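Local coordinates for uncharacterized protein (Legionella longbeachae NSW150, PDB 4JZA) that probably hydrolyses the 3-phosphate of phosphatidylinositol 3-phosphate, as a bacterial phosphoinositide phosphatase acting on lipid signals of the host, at residues E165-Y170 with K371-S376; N223-W228 with K279-F284; P348-A353 with H606-Q611. One frame throughout, in Å; residues are numbered along the deposited sequence.

Contacts 1 and 3 are neighbours, their centres about 8 Å apart, and they meet in the central mixed sheet. Strand 352-359 of contact 3 runs between the two strands of contact 1: Glu165 O lies 2.8 Å from Ala353 N, and Arg374 N 2.8 Å from Ala352 O, both probable hydrogen bonds. A CX5R sequence runs from the end of strand 545-549 through the following loop into helix 556-574, probably as the phosphate-binding P-loop. Ser376 and Arg374 of contact 1 bond its backbone at Ser552 and Gly553. Contact 2 stands apart in the helical insertion domain, its centre about 46 Å from that of contact 1 and about 49 Å from that of contact 3.

Contact 1. Residues E165-Y170 with K371-S376; sequences ESLPPY and KRYRSS
Glu165 and Lys371 reach toward each other over an intervening strand and close a salt bridge, OE1 to NZ, at 2.9 Å. The lysine is stretched out: its CG stands beside the backbone N (chi1 -76°) and the chain runs on extended to the ammonium group. Glu165 is extended beyond CG as well, and the two chains cross at about a right angle. The ammonium comes in over the carboxylate rather than within its plane, with NZ lifted 42° out of it. Lys371 CE follows NZ in, lying 3.4 Å from Glu165 OE1. The other carboxylate oxygen, OE2, has a salt bridge of its own with Arg26, so two cations share this acid, which should favour its ionised form.

Two residues further along each segment, an apolar pair takes over. Leu167 turns its CG beside the backbone N (chi1 -68°), and one branch methyl, CD1, does the touching. It meets the rim of the Tyr373 ring near the ring plane, 3.6 Å from CD2 and 3.8 Å from CE2. These side chains also cross at about a right angle.

With CA atoms of Glu165 and Lys371 9.2 Å apart, the segments are second neighbours in the mixed sheet. Strand 352-359 fills the gap, and the methyl of Ala353 packs beside both Leu167 and Tyr373. The backbone of His354 pairs with that of Arg372. Beyond Tyr373 the sheet continues to strand 545-549, where the tyrosine ring meets His545, while helix 556-574 packs against Arg372 and Arg374.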
loop_
_atom_site.group_PDB
_atom_site.type_symbol
_atom_site.label_atom_id
_atom_site.label_comp_id
_atom_site.label_asym_id
_atom_site.label_seq_id
_atom_site.Cartn_x
_atom_site.Cartn_y
_atom_site.Cartn_z
ATOM N N GLU A 165 -6.639 -20.719 -0.495
ATOM C CA GLU A 165 -6.288 -20.899 0.899
ATOM C C GLU A 165 -5.112 -19.972 1.141
ATOM O O GLU A 165 -4.110 -20.031 0.453
ATOM C CB GLU A 165 -5.990 -22.405 1.210
ATOM C CG GLU A 165 -7.286 -23.249 1.394
ATOM C CD GLU A 165 -7.186 -24.778 1.227
ATOM O OE1 GLU A 165 -6.472 -25.303 0.338
ATOM O OE2 GLU A 165 -7.914 -25.478 1.953
ATOM N N SER A 166 -5.295 -19.058 2.069
ATOM C CA SER A 166 -4.231 -18.209 2.562
ATOM C C SER A 166 -3.174 -19.024 3.327
ATOM O O SER A 166 -3.516 -19.954 4.118
ATOM C CB SER A 166 -4.821 -17.209 3.543
ATOM O OG SER A 166 -3.917 -16.160 3.818
ATOM N N LEU A 167 -1.917 -18.625 3.137
ATOM C CA LEU A 167 -0.792 -19.387 3.604
ATOM C C LEU A 167 0.125 -18.543 4.470
ATOM O O LEU A 167 0.468 -17.445 4.108
ATOM C CB LEU A 167 -0.004 -19.903 2.382
ATOM C CG LEU A 167 -0.694 -20.955 1.513
ATOM C CD1 LEU A 167 0.163 -21.290 0.325
ATOM C CD2 LEU A 167 -0.966 -22.214 2.297
ATOM N N PRO A 168 0.564 -19.060 5.622
ATOM C CA PRO A 168 1.388 -18.153 6.427
ATOM C C PRO A 168 2.663 -17.882 5.726
ATOM O O PRO A 168 3.249 -18.817 5.216
ATOM C CB PRO A 168 1.641 -18.956 7.672
ATOM C CG PRO A 168 1.103 -20.339 7.413
ATOM C CD PRO A 168 0.033 -20.176 6.424
ATOM N N PRO A 169 3.044 -16.608 5.594
ATOM C CA PRO A 169 4.209 -16.232 4.822
ATOM C C PRO A 169 5.487 -16.101 5.624
ATOM O O PRO A 169 6.545 -15.881 5.034
ATOM C CB PRO A 169 3.818 -14.883 4.302
ATOM C CG PRO A 169 2.958 -14.313 5.386
ATOM C CD PRO A 169 2.189 -15.445 5.900
ATOM N N TYR A 170 5.395 -16.176 6.956
ATOM C CA TYR A 170 6.586 -16.080 7.819
ATOM C C TYR A 170 7.482 -17.313 7.740
ATOM O O TYR A 170 7.044 -18.374 7.365
ATOM C CB TYR A 170 6.203 -15.814 9.271
ATOM C CG TYR A 170 5.136 -16.720 9.797
ATOM C CD1 TYR A 170 5.428 -17.990 10.205
ATOM C CD2 TYR A 170 3.834 -16.269 9.920
ATOM C CE1 TYR A 170 4.433 -18.827 10.705
ATOM C CE2 TYR A 170 2.839 -17.083 10.398
ATOM C CZ TYR A 170 3.144 -18.364 10.790
ATOM O OH TYR A 170 2.146 -19.162 11.261
ATOM N N LYS A 371 -3.124 -28.079 -5.810
ATOM C CA LYS A 371 -2.812 -26.747 -5.339
ATOM C C LYS A 371 -1.871 -26.034 -6.288
ATOM O O LYS A 371 -0.887 -26.620 -6.724
ATOM C CB LYS A 371 -2.289 -26.788 -3.907
ATOM C CG LYS A 371 -3.458 -27.007 -2.969
ATOM C CD LYS A 371 -3.095 -27.244 -1.525
ATOM C CE LYS A 371 -4.355 -27.723 -0.800
ATOM N NZ LYS A 371 -4.367 -27.315 0.639
ATOM N N ARG A 372 -2.261 -24.812 -6.694
ATOM C CA ARG A 372 -1.443 -23.946 -7.522
ATOM C C ARG A 372 -1.215 -22.700 -6.671
ATOM O O ARG A 372 -2.156 -22.082 -6.174
ATOM C CB ARG A 372 -2.131 -23.620 -8.848
ATOM C CG ARG A 372 -2.247 -24.837 -9.770
ATOM C CD ARG A 372 -3.679 -25.113 -10.198
ATOM N NE ARG A 372 -4.157 -24.074 -11.075
ATOM C CZ ARG A 372 -5.435 -23.774 -11.275
ATOM N NH1 ARG A 372 -6.408 -24.439 -10.676
ATOM N NH2 ARG A 372 -5.738 -22.790 -12.109
ATOM N N TYR A 373 0.047 -22.341 -6.498
ATOM C CA TYR A 373 0.437 -21.306 -5.556
ATOM C C TYR A 373 0.645 -19.938 -6.189
ATOM O O TYR A 373 1.188 -19.819 -7.270
ATOM C CB TYR A 373 1.669 -21.753 -4.767
ATOM C CG TYR A 373 1.451 -23.042 -4.013
ATOM C CD1 TYR A 373 1.547 -24.263 -4.652
ATOM C CD2 TYR A 373 1.134 -23.039 -2.670
ATOM C CE1 TYR A 373 1.341 -25.440 -3.974
ATOM C CE2 TYR A 373 0.927 -24.217 -1.987
ATOM C CZ TYR A 373 1.030 -25.413 -2.649
ATOM O OH TYR A 373 0.828 -26.590 -1.983
ATOM N N ARG A 374 0.169 -18.910 -5.503
ATOM C CA ARG A 374 0.187 -17.551 -6.009
ATOM C C ARG A 374 0.742 -16.593 -4.973
ATOM O O ARG A 374 0.587 -16.803 -3.786
ATOM C CB ARG A 374 -1.233 -17.125 -6.360
ATOM C CG ARG A 374 -2.239 -17.468 -5.281
ATOM C CD ARG A 374 -3.654 -17.181 -5.715
ATOM N NE ARG A 374 -3.750 -15.922 -6.429
ATOM C CZ ARG A 374 -4.893 -15.349 -6.766
ATOM N NH1 ARG A 374 -6.034 -15.918 -6.446
ATOM N NH2 ARG A 374 -4.894 -14.211 -7.422
ATOM N N SER A 375 1.401 -15.543 -5.433
ATOM C CA SER A 375 1.918 -14.502 -4.564
ATOM C C SER A 375 2.179 -13.239 -5.369
ATOM O O SER A 375 2.100 -13.250 -6.580
ATOM C CB SER A 375 3.187 -14.958 -3.845
ATOM O OG SER A 375 4.345 -14.658 -4.596
ATOM N N SER A 376 2.471 -12.148 -4.682
ATOM C CA SER A 376 3.018 -10.967 -5.318
ATOM C C SER A 376 4.434 -11.287 -5.768
ATOM O O SER A 376 5.087 -12.149 -5.209
ATOM C CB SER A 376 3.034 -9.796 -4.350
ATOM O OG SER A 376 1.727 -9.421 -3.997
#

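Contact 2. Residues N223-W228 with K279-F284; sequences NFLLNW and KKLTQF
Leu281 points into a small apolar patch made by Phe224, Leu225 and Trp228, the meeting point of an antiparallel helix pair in the phosphoinositide phosphatase insertion domain. Helices 214-234 and 274-288 run against each other here, their N-to-C directions 155° apart and the local axes 11.4 Å from one another at closest approach. That spacing is wide enough for large side chains to lie between them.

Among the aliphatic contacts, Leu225 and Leu281 have the nearest CA atoms of the two segments, at 7.8 Å. Their side chains slide past each other in opposite directions, so that Leu225 CD2 comes closest to Leu281 CB, at 3.9 Å, with the methyl CD1 only slightly farther.

The aromatic contacts divide the two methyls of Leu281 between two rings. CD2 sits at the edge of the Phe224 ring, near its plane and 3.9 Å from CE2, whereas CD1 approaches the pyrrole part of the Trp228 indole obliquely. Four residues apart, Phe224 and Trp228 lie on one side of the helix, and the same first torsion (CG anti to the backbone N, chi1 175° and 177°) turns their rings out alike. Helix 261-270 closes over the patch with Met267 against Phe224 and Leu270 against Leu281.

No hydrogen bond joins the two segments. Thr282 OG1 bonds weakly back to Lys279 O in its own helix, whereas Trp228 NE1, beside Leu281 CD1, reaches across the helix pair in a weak hydrogen bond to Asp278 OD1.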
loop_
_atom_site.group_PDB
_atom_site.type_symbol
_atom_site.label_atom_id
_atom_site.label_comp_id
_atom_site.label_asym_id
_atom_site.label_seq_id
_atom_site.Cartn_x
_atom_site.Cartn_y
_atom_site.Cartn_z
ATOM N N ASN A 223 42.711 -0.085 11.232
ATOM C CA ASN A 223 43.347 -1.411 11.059
ATOM C C ASN A 223 43.051 -2.017 9.709
ATOM O O ASN A 223 43.836 -2.827 9.189
ATOM C CB ASN A 223 42.897 -2.412 12.139
ATOM C CG ASN A 223 43.485 -2.091 13.484
ATOM O OD1 ASN A 223 44.338 -1.225 13.589
ATOM N ND2 ASN A 223 43.028 -2.774 14.516
ATOM N N PHE A 224 41.883 -1.680 9.183
ATOM C CA PHE A 224 41.521 -2.093 7.850
ATOM C C PHE A 224 42.354 -1.364 6.799
ATOM O O PHE A 224 42.787 -1.964 5.821
ATOM C CB PHE A 224 40.031 -1.859 7.574
ATOM C CG PHE A 224 39.665 -2.162 6.165
ATOM C CD1 PHE A 224 39.719 -3.479 5.703
ATOM C CD2 PHE A 224 39.399 -1.153 5.283
ATOM C CE1 PHE A 224 39.453 -3.775 4.395
ATOM C CE2 PHE A 224 39.145 -1.440 3.972
ATOM C CZ PHE A 224 39.172 -2.753 3.530
ATOM N N LEU A 225 42.566 -0.072 6.993
ATOM C CA LEU A 225 43.302 0.714 6.011
ATOM C C LEU A 225 44.763 0.293 5.869
ATOM O O LEU A 225 45.302 0.273 4.763
ATOM C CB LEU A 225 43.239 2.176 6.372
ATOM C CG LEU A 225 41.877 2.801 6.147
ATOM C CD1 LEU A 225 41.989 4.281 6.417
ATOM C CD2 LEU A 225 41.366 2.569 4.743
ATOM N N LEU A 226 45.387 -0.070 6.987
ATOM C CA LEU A 226 46.756 -0.574 6.976
ATOM C C LEU A 226 46.738 -1.915 6.254
ATOM O O LEU A 226 47.332 -2.051 5.187
ATOM C CB LEU A 226 47.334 -0.657 8.407
ATOM C CG LEU A 226 47.425 0.739 9.080
ATOM C CD1 LEU A 226 47.588 0.650 10.594
ATOM C CD2 LEU A 226 48.513 1.622 8.465
ATOM N N ASN A 227 46.002 -2.883 6.793
ATOM C CA ASN A 227 45.770 -4.168 6.102
ATOM C C ASN A 227 45.407 -4.060 4.594
ATOM O O ASN A 227 45.632 -5.001 3.833
ATOM C CB ASN A 227 44.674 -4.956 6.839
ATOM C CG ASN A 227 44.466 -6.344 6.270
ATOM O OD1 ASN A 227 45.422 -7.021 5.903
ATOM N ND2 ASN A 227 43.215 -6.774 6.190
ATOM N N TRP A 228 44.843 -2.927 4.173
ATOM C CA TRP A 228 44.459 -2.715 2.774
ATOM C C TRP A 228 45.637 -2.302 1.917
ATOM O O TRP A 228 46.021 -3.042 1.011
ATOM C CB TRP A 228 43.343 -1.668 2.663
ATOM C CG TRP A 228 42.911 -1.327 1.223
ATOM C CD1 TRP A 228 42.805 -0.081 0.672
ATOM C CD2 TRP A 228 42.524 -2.256 0.184
ATOM N NE1 TRP A 228 42.377 -0.170 -0.634
ATOM C CE2 TRP A 228 42.192 -1.490 -0.957
ATOM C CE3 TRP A 228 42.436 -3.668 0.108
ATOM C CZ2 TRP A 228 41.775 -2.087 -2.166
ATOM C CZ3 TRP A 228 42.016 -4.266 -1.104
ATOM C CH2 TRP A 228 41.691 -3.472 -2.217
ATOM N N LYS A 279 39.490 6.391 -2.812
ATOM C CA LYS A 279 39.006 7.722 -2.460
ATOM C C LYS A 279 37.955 7.617 -1.375
ATOM O O LYS A 279 37.980 8.331 -0.378
ATOM C CB LYS A 279 38.394 8.387 -3.684
ATOM C CG LYS A 279 37.884 9.784 -3.423
ATOM C CD LYS A 279 37.120 10.312 -4.623
ATOM C CE LYS A 279 37.048 11.830 -4.566
ATOM N NZ LYS A 279 35.902 12.364 -5.353
ATOM N N LYS A 280 37.031 6.686 -1.589
ATOM C CA LYS A 280 35.916 6.475 -0.677
ATOM C C LYS A 280 36.399 6.021 0.689
ATOM O O LYS A 280 35.854 6.416 1.709
ATOM C CB LYS A 280 34.934 5.461 -1.269
ATOM C CG LYS A 280 33.952 6.110 -2.223
ATOM C CD LYS A 280 33.189 5.084 -3.037
ATOM C CE LYS A 280 32.144 5.781 -3.883
ATOM N NZ LYS A 280 31.485 4.798 -4.781
ATOM N N LEU A 281 37.413 5.171 0.700
ATOM C CA LEU A 281 38.021 4.762 1.947
ATOM C C LEU A 281 38.499 5.969 2.765
ATOM O O LEU A 281 38.149 6.069 3.939
ATOM C CB LEU A 281 39.167 3.760 1.699
ATOM C CG LEU A 281 38.729 2.392 1.196
ATOM C CD1 LEU A 281 39.954 1.514 0.975
ATOM C CD2 LEU A 281 37.778 1.729 2.187
ATOM N N THR A 282 39.292 6.872 2.175
ATOM C CA THR A 282 39.872 7.962 2.985
ATOM C C THR A 282 38.787 8.998 3.325
ATOM O O THR A 282 38.900 9.759 4.271
ATOM C CB THR A 282 41.191 8.582 2.400
ATOM O OG1 THR A 282 40.970 9.034 1.060
ATOM C CG2 THR A 282 42.433 7.546 2.486
ATOM N N GLN A 283 37.703 8.953 2.577
ATOM C CA GLN A 283 36.516 9.747 2.866
ATOM C C GLN A 283 35.649 9.203 4.021
ATOM O O GLN A 283 34.954 9.969 4.688
ATOM C CB GLN A 283 35.714 9.775 1.589
ATOM C CG GLN A 283 34.397 10.509 1.622
ATOM C CD GLN A 283 33.638 10.210 0.352
ATOM O OE1 GLN A 283 32.664 9.439 0.364
ATOM N NE2 GLN A 283 34.155 10.721 -0.780
ATOM N N PHE A 284 35.691 7.888 4.256
ATOM C CA PHE A 284 35.025 7.267 5.412
ATOM C C PHE A 284 35.827 7.501 6.706
ATOM O O PHE A 284 35.240 7.874 7.727
ATOM C CB PHE A 284 34.757 5.757 5.171
ATOM C CG PHE A 284 33.805 5.121 6.170
ATOM C CD1 PHE A 284 32.669 5.800 6.632
ATOM C CD2 PHE A 284 34.023 3.831 6.621
ATOM C CE1 PHE A 284 31.796 5.226 7.539
ATOM C CE2 PHE A 284 33.143 3.244 7.528
ATOM C CZ PHE A 284 32.030 3.944 7.991
#

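Contact 3. Residues P348-A353 with H606-Q611; sequences PANYAA and HEHAGQ
This is a buried, water-assisted contact between the loop leading into strand 352-359 of the central sheet and helix 604-612, and His608 carries the whole helix side of it. Its imidazole extends from the helix with CG anti to the backbone N (chi1 -166°). The Asn350 amide approaches obliquely, its plane 28° from that of the ring, with OD1 3.4 Å from His608 CE1. A single water links the two polar ends: it accepts from Asn350 ND2 at 3.1 Å and hydrogen-bonds His608 ND1 at 2.7 Å. On the strand itself, the methyl of Ala352 lies at the ring edge, near its plane, 3.9 Å from NE2.

The helix thus packs over the entry to a strand of the mixed sheet in an alpha/beta fold, beside the CX5R loop, which probably binds phosphate. Asn350 touches that loop through a weak hydrogen bond from ND2 to Ser552 O. Arg142 ties the two segments together from outside: its guanidinium bonds Asn350 OD1, the backbone oxygen of His608 and Gln611 OE1.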
loop_
_atom_site.group_PDB
_atom_site.type_symbol
_atom_site.label_atom_id
_atom_site.label_comp_id
_atom_site.label_asym_id
_atom_site.label_seq_id
_atom_site.Cartn_x
_atom_site.Cartn_y
_atom_site.Cartn_z
ATOM N N PRO A 348 6.490 -12.971 1.679
ATOM C CA PRO A 348 5.590 -12.845 0.509
ATOM C C PRO A 348 4.206 -12.329 0.770
ATOM O O PRO A 348 3.563 -12.653 1.797
ATOM C CB PRO A 348 5.414 -14.284 0.030
ATOM C CG PRO A 348 6.446 -15.075 0.736
ATOM C CD PRO A 348 6.802 -14.373 1.988
ATOM N N ALA A 349 3.727 -11.592 -0.215
ATOM C CA ALA A 349 2.463 -10.923 -0.084
ATOM C C ALA A 349 1.480 -11.635 -0.904
ATOM O O ALA A 349 1.832 -12.249 -1.917
ATOM C CB ALA A 349 2.551 -9.485 -0.541
ATOM N N ASN A 350 0.230 -11.534 -0.464
ATOM C CA ASN A 350 -0.892 -12.101 -1.172
ATOM C C ASN A 350 -0.615 -13.550 -1.497
ATOM O O ASN A 350 -0.916 -13.995 -2.603
ATOM C CB ASN A 350 -1.183 -11.282 -2.443
ATOM C CG ASN A 350 -2.566 -11.551 -3.026
ATOM O OD1 ASN A 350 -3.469 -12.139 -2.386
ATOM N ND2 ASN A 350 -2.749 -11.119 -4.255
ATOM N N TYR A 351 -0.059 -14.282 -0.519
ATOM C CA TYR A 351 0.418 -15.636 -0.712
ATOM C C TYR A 351 -0.676 -16.634 -0.421
ATOM O O TYR A 351 -1.255 -16.625 0.650
ATOM C CB TYR A 351 1.611 -15.890 0.187
ATOM C CG TYR A 351 2.252 -17.289 0.111
ATOM C CD1 TYR A 351 2.611 -17.870 -1.122
ATOM C CD2 TYR A 351 2.566 -17.997 1.279
ATOM C CE1 TYR A 351 3.246 -19.102 -1.190
ATOM C CE2 TYR A 351 3.204 -19.230 1.219
ATOM C CZ TYR A 351 3.542 -19.791 -0.010
ATOM O OH TYR A 351 4.141 -21.056 -0.042
ATOM N N ALA A 352 -0.950 -17.515 -1.373
ATOM C CA ALA A 352 -2.118 -18.386 -1.252
ATOM C C ALA A 352 -1.952 -19.542 -2.164
ATOM O O ALA A 352 -1.096 -19.498 -3.081
ATOM C CB ALA A 352 -3.389 -17.640 -1.603
ATOM N N ALA A 353 -2.784 -20.562 -1.932
ATOM C CA ALA A 353 -2.839 -21.695 -2.822
ATOM C C ALA A 353 -4.217 -21.815 -3.420
ATOM O O ALA A 353 -5.197 -21.900 -2.688
ATOM C CB ALA A 353 -2.497 -22.961 -2.076
ATOM N N HIS A 606 -12.093 -11.640 -7.932
ATOM C CA HIS A 606 -12.248 -10.230 -7.653
ATOM C C HIS A 606 -12.208 -10.041 -6.147
ATOM O O HIS A 606 -11.586 -9.079 -5.631
ATOM C CB HIS A 606 -13.579 -9.676 -8.174
ATOM C CG HIS A 606 -13.738 -9.701 -9.671
ATOM N ND1 HIS A 606 -13.566 -10.839 -10.430
ATOM C CD2 HIS A 606 -14.182 -8.751 -10.524
ATOM C CE1 HIS A 606 -13.849 -10.571 -11.690
ATOM N NE2 HIS A 606 -14.246 -9.318 -11.770
ATOM N N GLU A 607 -12.881 -10.951 -5.448
ATOM C CA GLU A 607 -12.959 -10.938 -4.001
ATOM C C GLU A 607 -11.620 -11.187 -3.353
ATOM O O GLU A 607 -11.247 -10.544 -2.342
ATOM C CB GLU A 607 -13.964 -11.972 -3.519
ATOM C CG GLU A 607 -15.358 -11.598 -3.955
ATOM C CD GLU A 607 -15.914 -10.433 -3.148
ATOM O OE1 GLU A 607 -16.769 -9.645 -3.707
ATOM O OE2 GLU A 607 -15.498 -10.314 -1.947
ATOM N N HIS A 608 -10.884 -12.104 -3.937
ATOM C CA HIS A 608 -9.541 -12.410 -3.448
ATOM C C HIS A 608 -8.677 -11.165 -3.527
ATOM O O HIS A 608 -8.108 -10.768 -2.533
ATOM C CB HIS A 608 -8.931 -13.564 -4.232
ATOM C CG HIS A 608 -7.727 -14.147 -3.592
ATOM N ND1 HIS A 608 -6.460 -13.978 -4.099
ATOM C CD2 HIS A 608 -7.592 -14.898 -2.477
ATOM C CE1 HIS A 608 -5.595 -14.617 -3.334
ATOM N NE2 HIS A 608 -6.258 -15.180 -2.339
ATOM N N ALA A 609 -8.632 -10.502 -4.671
ATOM C CA ALA A 609 -8.035 -9.142 -4.726
ATOM C C ALA A 609 -8.555 -8.156 -3.663
ATOM O O ALA A 609 -7.791 -7.366 -3.087
ATOM C CB ALA A 609 -8.230 -8.538 -6.096
ATOM N N GLY A 610 -9.860 -8.155 -3.427
ATOM C CA GLY A 610 -10.452 -7.228 -2.430
ATOM C C GLY A 610 -9.889 -7.377 -1.042
ATOM O O GLY A 610 -9.756 -6.411 -0.291
ATOM N N GLN A 611 -9.544 -8.591 -0.681
ATOM C CA GLN A 611 -9.018 -8.806 0.632
ATOM C C GLN A 611 -7.695 -8.071 0.874
ATOM O O GLN A 611 -7.334 -7.825 2.013
ATOM C CB GLN A 611 -8.821 -10.279 0.863
ATOM C CG GLN A 611 -10.117 -11.076 0.948
ATOM C CD GLN A 611 -9.847 -12.573 1.039
ATOM O OE1 GLN A 611 -8.964 -13.126 0.366
ATOM N NE2 GLN A 611 -10.577 -13.222 1.869
HETATM O O HOH W 1 -5.616 -11.643 -5.226
#